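Mll8374 protein (Mesorhizobium loti, PDB 3B5E) probably hydrolyses carboxylic ester bonds as a serine esterase of the alpha/beta-hydrolase fold, its natural substrate not being established. Local coordinates at residues G134-P146 and G198-W212. Numbering follows the deposited sequence.
Sequences GIVRLAALLRPMP and GHDIGDPDAAIVRQW. With EDO (1,2-ethanediol), chain F; EDO (1,2-ethanediol), chain I.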
ATOM      1  N   GLY A 134     -14.518  -0.175   3.662  1.00 24.60           N
ATOM      2  CA  GLY A 134     -15.166  -1.305   3.065  1.00 25.38           C
ATOM      3  C   GLY A 134     -14.392  -1.942   1.934  1.00 26.07           C
ATOM      4  O   GLY A 134     -14.895  -2.864   1.311  1.00 29.16           O
ATOM      5  N   ILE A 135     -13.198  -1.444   1.646  1.00 24.24           N
ATOM      6  CA  ILE A 135     -12.358  -2.005   0.591  1.00 23.57           C
ATOM      7  C   ILE A 135     -11.174  -2.801   1.172  1.00 24.89           C
ATOM      8  O   ILE A 135     -10.995  -3.986   0.847  1.00 26.61           O
ATOM      9  CB  ILE A 135     -11.821  -0.911  -0.335  1.00 23.43           C
ATOM     10  CG1 ILE A 135     -12.997  -0.232  -1.044  1.00 24.18           C
ATOM     11  CG2 ILE A 135     -10.832  -1.504  -1.345  1.00 25.93           C
ATOM     12  CD1 ILE A 135     -12.620   0.971  -1.807  1.00 24.56           C
ATOM     13  N   VAL A 136     -10.393  -2.142   2.028  1.00 24.14           N
ATOM     14  CA  VAL A 136      -9.216  -2.743   2.639  1.00 23.42           C
ATOM     15  C   VAL A 136      -9.583  -3.560   3.884  1.00 23.99           C
ATOM     16  O   VAL A 136     -10.311  -3.079   4.755  1.00 26.17           O
ATOM     17  CB  VAL A 136      -8.161  -1.668   2.944  1.00 21.75           C
ATOM     18  CG1 VAL A 136      -6.889  -2.298   3.551  1.00 20.66           C
ATOM     19  CG2 VAL A 136      -7.819  -0.888   1.669  1.00 20.91           C
ATOM     20  N   ARG A 137      -9.108  -4.813   3.923  1.00 22.36           N
ATOM     21  CA  ARG A 137      -9.180  -5.688   5.108  1.00 24.45           C
ATOM     22  C   ARG A 137      -7.812  -5.942   5.763  1.00 22.93           C
ATOM     23  O   ARG A 137      -7.739  -6.201   6.955  1.00 21.62           O
ATOM     24  CB  ARG A 137      -9.759  -7.062   4.752  1.00 27.58           C
ATOM     25  CG  ARG A 137     -11.272  -7.112   4.566  1.00 42.92           C
ATOM     26  CD  ARG A 137     -11.725  -6.557   3.202  1.00 55.50           C
ATOM     27  NE  ARG A 137     -12.967  -7.179   2.710  1.00 60.38           N
ATOM     28  CZ  ARG A 137     -13.671  -6.751   1.654  1.00 59.23           C
ATOM     29  NH1 ARG A 137     -13.291  -5.671   0.974  1.00 47.39           N
ATOM     30  NH2 ARG A 137     -14.776  -7.398   1.278  1.00 56.66           N
ATOM     31  N   LEU A 138      -6.758  -5.873   4.958  1.00 20.37           N
ATOM     32  CA  LEU A 138      -5.390  -6.177   5.368  1.00 21.35           C
ATOM     33  C   LEU A 138      -4.470  -5.195   4.666  1.00 20.11           C
ATOM     34  O   LEU A 138      -4.543  -5.055   3.446  1.00 18.72           O
ATOM     35  CB  LEU A 138      -4.996  -7.602   4.957  1.00 22.34           C
ATOM     36  CG  LEU A 138      -5.652  -8.842   5.594  1.00 24.67           C
ATOM     37  CD1 LEU A 138      -5.041 -10.122   5.010  1.00 26.14           C
ATOM     38  CD2 LEU A 138      -5.507  -8.826   7.111  1.00 25.30           C
ATOM     39  N   ALA A 139      -3.637  -4.490   5.431  1.00 19.49           N
ATOM     40  CA  ALA A 139      -2.719  -3.507   4.872  1.00 20.68           C
ATOM     41  C   ALA A 139      -1.332  -3.696   5.476  1.00 19.37           C
ATOM     42  O   ALA A 139      -1.205  -3.884   6.682  1.00 20.57           O
ATOM     43  CB  ALA A 139      -3.186  -2.098   5.147  1.00 17.75           C
ATOM     44  N   ALA A 140      -0.315  -3.633   4.633  1.00 19.36           N
ATOM     45  CA  ALA A 140       1.093  -3.684   5.052  1.00 19.57           C
ATOM     46  C   ALA A 140       1.718  -2.378   4.570  1.00 19.53           C
ATOM     47  O   ALA A 140       1.805  -2.125   3.350  1.00 19.09           O
ATOM     48  CB  ALA A 140       1.814  -4.867   4.471  1.00 18.62           C
ATOM     49  N   LEU A 141       2.122  -1.546   5.540  1.00 20.64           N
ATOM     50  CA  LEU A 141       2.539  -0.191   5.287  1.00 18.20           C
ATOM     51  C   LEU A 141       4.032  -0.076   5.615  1.00 20.32           C
ATOM     52  O   LEU A 141       4.425  -0.096   6.789  1.00 17.92           O
ATOM     53  CB  LEU A 141       1.749   0.805   6.164  1.00 19.42           C
ATOM     54  CG  LEU A 141       0.209   0.744   6.109  1.00 19.61           C
ATOM     55  CD1 LEU A 141      -0.402   1.791   7.019  1.00 18.73           C
ATOM     56  CD2 LEU A 141      -0.354   0.899   4.706  1.00 18.10           C
ATOM     57  N   LEU A 142       4.853   0.060   4.583  1.00 19.58           N
ATOM     58  CA  LEU A 142       6.308   0.080   4.755  1.00 20.03           C
ATOM     59  C   LEU A 142       6.773   1.534   4.714  1.00 19.83           C
ATOM     60  O   LEU A 142       6.545   2.231   3.718  1.00 19.91           O
ATOM     61  CB  LEU A 142       6.989  -0.734   3.673  1.00 20.59           C
ATOM     62  CG  LEU A 142       6.546  -2.194   3.543  1.00 22.61           C
ATOM     63  CD1 LEU A 142       7.398  -2.910   2.483  1.00 21.91           C
ATOM     64  CD2 LEU A 142       6.570  -2.911   4.896  1.00 19.54           C
ATOM     65  N   ARG A 143       7.391   1.983   5.809  1.00 20.08           N
ATOM     66  CA  ARG A 143       7.866   3.368   5.980  1.00 18.93           C
ATOM     67  C   ARG A 143       6.790   4.448   5.726  1.00 16.95           C
ATOM     68  O   ARG A 143       7.016   5.375   4.961  1.00 18.71           O
ATOM     69  CB  ARG A 143       9.103   3.645   5.147  1.00 19.29           C
ATOM     70  CG  ARG A 143      10.128   2.534   5.103  1.00 20.44           C
ATOM     71  CD  ARG A 143      10.795   2.284   6.460  1.00 20.39           C
ATOM     72  NE  ARG A 143      11.836   1.292   6.237  1.00 19.41           N
ATOM     73  CZ  ARG A 143      11.621  -0.016   6.170  1.00 19.59           C
ATOM     74  NH1 ARG A 143      10.430  -0.547   6.427  1.00 18.92           N
ATOM     75  NH2 ARG A 143      12.621  -0.816   5.878  1.00 21.10           N
ATOM     76  N   PRO A 144       5.606   4.339   6.387  1.00 19.63           N
ATOM     77  CA  PRO A 144       4.522   5.276   6.196  1.00 20.47           C
ATOM     78  C   PRO A 144       4.599   6.488   7.136  1.00 19.88           C
ATOM     79  O   PRO A 144       5.413   6.521   8.034  1.00 21.11           O
ATOM     80  CB  PRO A 144       3.300   4.443   6.577  1.00 18.96           C
ATOM     81  CG  PRO A 144       3.868   3.599   7.737  1.00 20.29           C
ATOM     82  CD  PRO A 144       5.244   3.276   7.349  1.00 21.41           C
HETATM   83  N   MSE A 145       3.734   7.461   6.897  1.00 20.54           N
HETATM   84  CA  MSE A 145       3.538   8.610   7.763  1.00 20.40           C
HETATM   85  C   MSE A 145       2.108   9.094   7.595  1.00 21.05           C
HETATM   86  O   MSE A 145       1.474   8.755   6.614  1.00 21.83           O
HETATM   87  CB  MSE A 145       4.542   9.736   7.436  1.00 21.15           C
HETATM   88  CG  MSE A 145       4.324  10.436   6.105  1.00 20.76           C
HETATM   89 SE   MSE A 145       5.521  11.932   5.902  0.75 17.84          SE
HETATM   90  CE  MSE A 145       4.804  13.125   7.275  1.00 19.54           C
ATOM     91  N   PRO A 146       1.578   9.868   8.570  1.00 22.08           N
ATOM     92  CA  PRO A 146       0.298  10.532   8.347  1.00 22.19           C
ATOM     93  C   PRO A 146       0.429  11.603   7.267  1.00 20.48           C
ATOM     94  O   PRO A 146       1.437  12.311   7.211  1.00 17.94           O
ATOM     95  CB  PRO A 146      -0.030  11.180   9.718  1.00 22.19           C
ATOM     96  CG  PRO A 146       0.894  10.483  10.717  1.00 22.45           C
ATOM     97  CD  PRO A 146       2.124  10.167   9.909  1.00 20.16           C
ATOM     98  N   GLY A 198      17.096   1.646   7.334  1.00 18.48           N
ATOM     99  CA  GLY A 198      16.669   2.997   7.055  1.00 18.33           C
ATOM    100  C   GLY A 198      15.370   3.071   6.279  1.00 18.55           C
ATOM    101  O   GLY A 198      14.448   2.270   6.465  1.00 18.47           O
ATOM    102  N   HIS A 199      15.286   4.064   5.398  1.00 20.00           N
ATOM    103  CA  HIS A 199      14.098   4.226   4.552  1.00 18.67           C
ATOM    104  C   HIS A 199      13.988   3.179   3.422  1.00 18.57           C
ATOM    105  O   HIS A 199      12.907   2.958   2.916  1.00 19.38           O
ATOM    106  CB  HIS A 199      14.047   5.633   3.974  1.00 20.60           C
ATOM    107  CG  HIS A 199      12.713   5.978   3.416  1.00 20.75           C
ATOM    108  ND1 HIS A 199      11.608   6.172   4.212  1.00 23.64           N
ATOM    109  CD2 HIS A 199      12.295   6.146   2.137  1.00 24.04           C
ATOM    110  CE1 HIS A 199      10.567   6.458   3.451  1.00 24.05           C
ATOM    111  NE2 HIS A 199      10.953   6.426   2.187  1.00 23.72           N
ATOM    112  N   ASP A 200      15.087   2.526   3.070  1.00 19.07           N
ATOM    113  CA  ASP A 200      15.060   1.491   2.058  1.00 20.65           C
ATOM    114  C   ASP A 200      14.392   0.240   2.621  1.00 22.65           C
ATOM    115  O   ASP A 200      14.444  -0.025   3.824  1.00 22.94           O
ATOM    116  CB  ASP A 200      16.471   1.094   1.599  1.00 21.36           C
ATOM    117  CG  ASP A 200      17.111   2.107   0.633  1.00 37.25           C
ATOM    118  OD1 ASP A 200      16.472   3.122   0.239  1.00 44.39           O
ATOM    119  OD2 ASP A 200      18.293   1.865   0.253  1.00 52.05           O
ATOM    120  N   ILE A 201      13.815  -0.547   1.720  1.00 21.30           N
ATOM    121  CA  ILE A 201      13.143  -1.764   2.099  1.00 21.86           C
ATOM    122  C   ILE A 201      13.833  -2.948   1.468  1.00 20.92           C
ATOM    123  O   ILE A 201      14.595  -2.817   0.505  1.00 20.75           O
ATOM    124  CB  ILE A 201      11.635  -1.741   1.737  1.00 23.04           C
ATOM    125  CG1 ILE A 201      11.423  -1.440   0.241  1.00 25.12           C
ATOM    126  CG2 ILE A 201      10.869  -0.734   2.658  1.00 21.27           C
ATOM    127  CD1 ILE A 201      10.006  -1.729  -0.242  1.00 20.80           C
ATOM    128  N   GLY A 202      13.575  -4.122   2.012  1.00 21.59           N
ATOM    129  CA  GLY A 202      14.330  -5.303   1.594  1.00 23.40           C
ATOM    130  C   GLY A 202      13.885  -6.583   2.257  1.00 23.91           C
ATOM    131  O   GLY A 202      12.773  -6.702   2.709  1.00 21.33           O
ATOM    132  N   ASP A 203      14.790  -7.540   2.339  1.00 23.41           N
ATOM    133  CA  ASP A 203      14.457  -8.841   2.916  1.00 25.66           C
ATOM    134  C   ASP A 203      13.916  -8.850   4.341  1.00 23.06           C
ATOM    135  O   ASP A 203      13.006  -9.637   4.634  1.00 23.17           O
ATOM    136  CB  ASP A 203      15.660  -9.785   2.841  1.00 26.78           C
ATOM    137  CG  ASP A 203      16.091 -10.099   1.384  1.00 42.96           C
ATOM    138  OD1 ASP A 203      15.190 -10.237   0.492  1.00 44.01           O
ATOM    139  OD2 ASP A 203      17.350 -10.192   1.166  1.00 52.93           O
ATOM    140  N   PRO A 204      14.458  -7.998   5.239  1.00 23.11           N
ATOM    141  CA  PRO A 204      13.842  -7.920   6.567  1.00 22.90           C
ATOM    142  C   PRO A 204      12.353  -7.557   6.544  1.00 22.52           C
ATOM    143  O   PRO A 204      11.590  -8.065   7.367  1.00 20.07           O
ATOM    144  CB  PRO A 204      14.646  -6.811   7.283  1.00 23.71           C
ATOM    145  CG  PRO A 204      15.935  -6.749   6.543  1.00 25.68           C
ATOM    146  CD  PRO A 204      15.602  -7.076   5.111  1.00 22.83           C
ATOM    147  N   ASP A 205      11.951  -6.689   5.627  1.00 20.44           N
ATOM    148  CA  ASP A 205      10.540  -6.341   5.473  1.00 20.73           C
ATOM    149  C   ASP A 205       9.718  -7.511   5.013  1.00 20.02           C
ATOM    150  O   ASP A 205       8.664  -7.786   5.579  1.00 20.31           O
ATOM    151  CB  ASP A 205      10.361  -5.160   4.524  1.00 18.68           C
ATOM    152  CG  ASP A 205      11.123  -3.952   5.005  1.00 20.50           C
ATOM    153  OD1 ASP A 205      10.544  -3.269   5.863  1.00 23.02           O
ATOM    154  OD2 ASP A 205      12.300  -3.741   4.610  1.00 21.22           O
ATOM    155  N   ALA A 206      10.223  -8.233   4.014  1.00 21.61           N
ATOM    156  CA  ALA A 206       9.534  -9.421   3.483  1.00 22.71           C
ATOM    157  C   ALA A 206       9.338 -10.493   4.546  1.00 22.17           C
ATOM    158  O   ALA A 206       8.264 -11.080   4.648  1.00 22.04           O
ATOM    159  CB  ALA A 206      10.304 -10.002   2.351  1.00 20.94           C
ATOM    160  N   ALA A 207      10.376 -10.737   5.336  1.00 19.58           N
ATOM    161  CA  ALA A 207      10.290 -11.708   6.412  1.00 19.22           C
ATOM    162  C   ALA A 207       9.170 -11.363   7.403  1.00 19.86           C
ATOM    163  O   ALA A 207       8.383 -12.216   7.819  1.00 21.04           O
ATOM    164  CB  ALA A 207      11.610 -11.799   7.137  1.00 19.64           C
ATOM    165  N   ILE A 208       9.099 -10.101   7.785  1.00 19.62           N
ATOM    166  CA  ILE A 208       8.049  -9.651   8.705  1.00 20.92           C
ATOM    167  C   ILE A 208       6.649  -9.746   8.089  1.00 21.20           C
ATOM    168  O   ILE A 208       5.724 -10.243   8.743  1.00 18.47           O
ATOM    169  CB  ILE A 208       8.298  -8.226   9.214  1.00 21.02           C
ATOM    170  CG1 ILE A 208       9.494  -8.214  10.202  1.00 22.61           C
ATOM    171  CG2 ILE A 208       7.066  -7.658   9.888  1.00 18.26           C
ATOM    172  CD1 ILE A 208      10.014  -6.804  10.550  1.00 20.72           C
ATOM    173  N   VAL A 209       6.475  -9.262   6.859  1.00 21.60           N
ATOM    174  CA  VAL A 209       5.147  -9.334   6.205  1.00 19.66           C
ATOM    175  C   VAL A 209       4.653 -10.820   6.143  1.00 21.88           C
ATOM    176  O   VAL A 209       3.496 -11.137   6.447  1.00 21.27           O
ATOM    177  CB  VAL A 209       5.126  -8.688   4.795  1.00 19.22           C
ATOM    178  CG1 VAL A 209       3.715  -8.838   4.157  1.00 19.96           C
ATOM    179  CG2 VAL A 209       5.583  -7.216   4.818  1.00 16.52           C
ATOM    180  N   ARG A 210       5.548 -11.715   5.766  1.00 21.51           N
ATOM    181  CA  ARG A 210       5.256 -13.143   5.749  1.00 25.73           C
ATOM    182  C   ARG A 210       4.799 -13.681   7.072  1.00 23.83           C
ATOM    183  O   ARG A 210       3.781 -14.382   7.138  1.00 25.03           O
ATOM    184  CB  ARG A 210       6.483 -13.925   5.361  1.00 27.56           C
ATOM    185  CG  ARG A 210       6.431 -14.406   4.003  1.00 35.03           C
ATOM    186  CD  ARG A 210       7.782 -14.886   3.589  1.00 42.96           C
ATOM    187  NE  ARG A 210       7.940 -16.276   3.926  1.00 41.29           N
ATOM    188  CZ  ARG A 210       7.388 -17.283   3.263  1.00 52.74           C
ATOM    189  NH1 ARG A 210       6.604 -17.064   2.209  1.00 58.77           N
ATOM    190  NH2 ARG A 210       7.620 -18.526   3.671  1.00 58.16           N
ATOM    191  N   GLN A 211       5.563 -13.345   8.113  0.50 24.34           N
ATOM    192  CA  GLN A 211       5.283 -13.716   9.516  0.50 25.24           C
ATOM    193  C   GLN A 211       3.925 -13.174  10.004  0.50 24.10           C
ATOM    194  O   GLN A 211       3.187 -13.836  10.736  0.50 24.13           O
ATOM    195  CB  GLN A 211       6.439 -13.211  10.422  0.50 26.06           C
ATOM    196  CG  GLN A 211       7.734 -14.068  10.331  0.50 26.14           C
ATOM    197  CD  GLN A 211       9.089 -13.342  10.635  0.50 28.77           C
ATOM    198  OE1 GLN A 211       9.155 -12.134  10.954  0.50 24.21           O
ATOM    199  NE2 GLN A 211      10.180 -14.105  10.516  0.50 32.75           N
ATOM    200  N   TRP A 212       3.620 -11.945   9.606  1.00 23.25           N
ATOM    201  CA  TRP A 212       2.356 -11.287   9.934  1.00 23.27           C
ATOM    202  C   TRP A 212       1.186 -11.931   9.198  1.00 22.21           C
ATOM    203  O   TRP A 212       0.139 -12.166   9.805  1.00 23.12           O
ATOM    204  CB  TRP A 212       2.465  -9.831   9.569  1.00 21.60           C
ATOM    205  CG  TRP A 212       1.245  -9.018   9.685  1.00 21.58           C
ATOM    206  CD1 TRP A 212       0.697  -8.517  10.814  1.00 21.50           C
ATOM    207  CD2 TRP A 212       0.459  -8.534   8.602  1.00 21.62           C
ATOM    208  NE1 TRP A 212      -0.417  -7.762  10.501  1.00 20.87           N
ATOM    209  CE2 TRP A 212      -0.580  -7.765   9.145  1.00 21.52           C
ATOM    210  CE3 TRP A 212       0.534  -8.686   7.216  1.00 20.86           C
ATOM    211  CZ2 TRP A 212      -1.539  -7.135   8.346  1.00 21.50           C
ATOM    212  CZ3 TRP A 212      -0.419  -8.065   6.422  1.00 25.73           C
ATOM    213  CH2 TRP A 212      -1.439  -7.306   6.992  1.00 20.57           C
TER
HETATM  214  C1  EDO F 226      18.034   4.090   3.360  1.00 43.21           C
HETATM  215  O1  EDO F 226      18.021   2.806   4.055  1.00 47.96           O
HETATM  216  C2  EDO F 226      18.481   5.293   4.204  1.00 41.75           C
HETATM  217  O2  EDO F 226      17.409   5.865   4.978  1.00 24.70           O
HETATM  218  C1  EDO I 229       6.674   9.703   2.782  1.00 26.50           C
HETATM  219  O1  EDO I 229       6.615   9.064   1.519  1.00 32.87           O
HETATM  220  C2  EDO I 229       7.139   8.715   3.843  1.00 24.72           C
HETATM  221  O2  EDO I 229       6.099   7.851   4.352  1.00 17.62           O
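One buried arginine, Arg143, ties the end of strand 138-142 to both the histidine loop and the C-terminal helix of an alpha/beta-hydrolase fold. Its guanidinium meets the Asp205 carboxylate end-on: NH1 lies 2.8 Å from Asp205 OD1, while NH2 bonds more loosely to both oxygens, the two planes 32° apart. NE donates instead to the carbonyl of Gly198, almost straight, with 2.8 Å from Arg143 NE to Gly198 O. A bend at chi2 (-67°) in the arginine chain accompanies this approach, and Ile201 CG2 lies over one guanidinium face, toward its rim. NH1 also reaches Ile164 O, and Asp205 OD2 takes the backbone N-H of Gly202, the helix N-cap residue. A leucine in place of Arg143 would probably leave the buried Asp205 carboxylate without its countercharge and the Gly198 carbonyl without this donor. Beyond the arginine the joint is mostly apolar: Leu142 CD1 meets Ile201 CD1 of the loop, and the helix runs antiparallel to the strand, Val209 CG1 against Ala140 CB. His199, hydrogen-bonded through ND1 to Asp169 and through NE2 to Ser119 in what is probably the catalytic triad, rests its CE1 3.6 Å from Arg143 CB.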